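Calcium uptake protein 2, mitochondrial (Homo sapiens, PDB 6LB7) binds calcium through an EF-hand and, as a MICU-family member, probably regulates mitochondrial calcium uptake through the uniporter. Local coordinates at residues Glu235-Glu241 with Ser287-Leu291. Sequence-based numbering, arbitrary orientation.
Sequences ESISLDE and SNNIL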
loop_
_atom_site.group_PDB
_atom_site.type_symbol
_atom_site.label_atom_id
_atom_site.label_comp_id
_atom_site.label_asym_id
_atom_site.label_seq_id
_atom_site.Cartn_x
_atom_site.Cartn_y
_atom_site.Cartn_z
ATOM N N GLU B 235 31.000 3.977 19.351
ATOM C CA GLU B 235 30.138 5.044 19.846
ATOM C C GLU B 235 28.777 4.466 20.230
ATOM O O GLU B 235 28.014 4.011 19.371
ATOM C CB GLU B 235 29.999 6.139 18.792
ATOM C CG GLU B 235 28.753 7.006 18.926
ATOM C CD GLU B 235 28.895 8.090 19.976
ATOM O OE1 GLU B 235 27.853 8.595 20.450
ATOM O OE2 GLU B 235 30.046 8.437 20.328
ATOM N N SER B 236 28.463 4.505 21.522
ATOM C CA SER B 236 27.179 4.023 21.996
ATOM C C SER B 236 26.042 4.887 21.436
ATOM O O SER B 236 26.248 6.012 20.974
ATOM C CB SER B 236 27.178 4.018 23.516
ATOM O OG SER B 236 27.364 5.334 23.998
ATOM N N ILE B 237 24.829 4.337 21.470
ATOM C CA ILE B 237 23.679 4.890 20.764
ATOM C C ILE B 237 22.820 5.683 21.741
ATOM O O ILE B 237 22.483 5.189 22.828
ATOM C CB ILE B 237 22.865 3.763 20.103
ATOM C CG1 ILE B 237 23.677 3.133 18.962
ATOM C CG2 ILE B 237 21.502 4.267 19.654
ATOM C CD1 ILE B 237 23.587 1.626 18.910
ATOM N N SER B 238 22.451 6.898 21.355
ATOM C CA SER B 238 21.585 7.724 22.184
ATOM C C SER B 238 20.112 7.365 21.990
ATOM O O SER B 238 19.711 6.719 21.011
ATOM C CB SER B 238 21.778 9.211 21.860
ATOM O OG SER B 238 21.209 9.535 20.595
ATOM N N LEU B 239 19.290 7.841 22.921
ATOM C CA LEU B 239 17.849 7.669 22.772
ATOM C C LEU B 239 17.353 8.277 21.455
ATOM O O LEU B 239 16.548 7.667 20.736
ATOM C CB LEU B 239 17.130 8.298 23.964
ATOM C CG LEU B 239 15.607 8.215 23.997
ATOM C CD1 LEU B 239 15.162 6.751 23.977
ATOM C CD2 LEU B 239 15.093 8.914 25.245
ATOM N N ASP B 240 17.817 9.484 21.125
ATOM C CA ASP B 240 17.367 10.121 19.890
ATOM C C ASP B 240 17.768 9.306 18.667
ATOM O O ASP B 240 16.987 9.179 17.721
ATOM C CB ASP B 240 17.923 11.548 19.775
ATOM C CG ASP B 240 17.144 12.547 20.623
ATOM O OD1 ASP B 240 15.987 12.238 20.969
ATOM O OD2 ASP B 240 17.686 13.631 20.946
ATOM N N GLU B 241 18.991 8.769 18.654
ATOM C CA GLU B 241 19.397 7.922 17.541
ATOM C C GLU B 241 18.555 6.653 17.494
ATOM O O GLU B 241 18.205 6.169 16.410
ATOM C CB GLU B 241 20.892 7.590 17.644
ATOM C CG GLU B 241 21.785 8.826 17.486
ATOM C CD GLU B 241 23.260 8.585 17.838
ATOM O OE1 GLU B 241 23.576 7.622 18.581
ATOM O OE2 GLU B 241 24.103 9.380 17.377
ATOM N N SER B 287 22.097 7.462 12.155
ATOM C CA SER B 287 23.429 7.734 12.684
ATOM C C SER B 287 24.415 6.617 12.348
ATOM O O SER B 287 24.040 5.451 12.160
ATOM C CB SER B 287 23.375 7.912 14.197
ATOM O OG SER B 287 22.862 6.733 14.813
ATOM N N ASN B 288 25.706 6.992 12.334
ATOM C CA ASN B 288 26.776 6.104 11.887
ATOM C C ASN B 288 26.938 4.892 12.791
ATOM O O ASN B 288 27.230 3.794 12.308
ATOM C CB ASN B 288 28.096 6.871 11.833
ATOM C CG ASN B 288 28.123 7.902 10.733
ATOM O OD1 ASN B 288 27.646 7.657 9.628
ATOM N ND2 ASN B 288 28.689 9.067 11.026
ATOM N N ASN B 289 26.819 5.072 14.111
ATOM C CA ASN B 289 26.912 3.904 14.985
ATOM C C ASN B 289 25.833 2.870 14.653
ATOM O O ASN B 289 26.092 1.659 14.714
ATOM C CB ASN B 289 26.857 4.325 16.473
ATOM C CG ASN B 289 25.691 5.279 16.803
ATOM O OD1 ASN B 289 24.763 5.482 16.008
ATOM N ND2 ASN B 289 25.747 5.871 18.000
ATOM N N ILE B 290 24.635 3.321 14.265
ATOM C CA ILE B 290 23.568 2.383 13.922
ATOM C C ILE B 290 23.793 1.784 12.537
ATOM O O ILE B 290 23.661 0.565 12.347
ATOM C CB ILE B 290 22.188 3.058 14.036
ATOM C CG1 ILE B 290 21.758 3.138 15.513
ATOM C CG2 ILE B 290 21.115 2.232 13.287
ATOM C CD1 ILE B 290 20.505 3.909 15.736
ATOM N N LEU B 291 24.140 2.620 11.552
ATOM C CA LEU B 291 24.501 2.089 10.234
ATOM C C LEU B 291 25.604 1.052 10.358
ATOM O O LEU B 291 25.547 -0.017 9.738
ATOM C CB LEU B 291 24.964 3.208 9.298
ATOM C CG LEU B 291 23.956 4.261 8.849
ATOM C CD1 LEU B 291 24.667 5.391 8.137
ATOM C CD2 LEU B 291 22.890 3.653 7.957
HETATM O O HOH W 1 19.791 7.168 14.119
#
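Glu-235, in the loop before helix 239-249, and Asn-289, in the first turn of helix 288-298, bring their backbones within 5.9 Å between CA atoms; Glu-241, in the first turn of helix 239-249, and Ser-287, at the N-cap of helix 288-298, come within 6.3 Å. A water bridges the second pair, donating to Glu-241 O and accepting from Ser-287 N. Most of the remaining polar contact passes through the amide of Asn-289. Asn-289 ND2 gives a nearly straight bond to Glu-241 OE1 (2.8 Å, 172°), lying in the amide plane but tilted above the carboxylate, whose plane stands 86° from the amide. Ser-238 N reaches Glu-241 OE1 from the opposite face at 3.1 Å, so two donors clamp this oxygen. Ser-238 OG in turn accepts from Glu-241 N, completing a capping box that opens helix 239-249 where it meets helix 288-298, in an all-helical part of the chain. Asn-289 ND2 also donates to Glu-235 O (3.2 Å), from above that carbonyl's plane. Asn-289 CG sits between backbone N and carbonyl carbon (chi1 49°), turning Asn-289 OD1 back to accept from Ser-287 OG at 2.6 Å in the carbonyl plane, which helps fix the flip of the amide. Ile-237 CG1 lies over one face of the Asn-289 amide and also packs against Ile-290 CG1 (3.9 Å), and Phe-207 of helix 204-211 touches both isoleucines. Ile-290 CD1 comes to 3.3 Å from Glu-241 O.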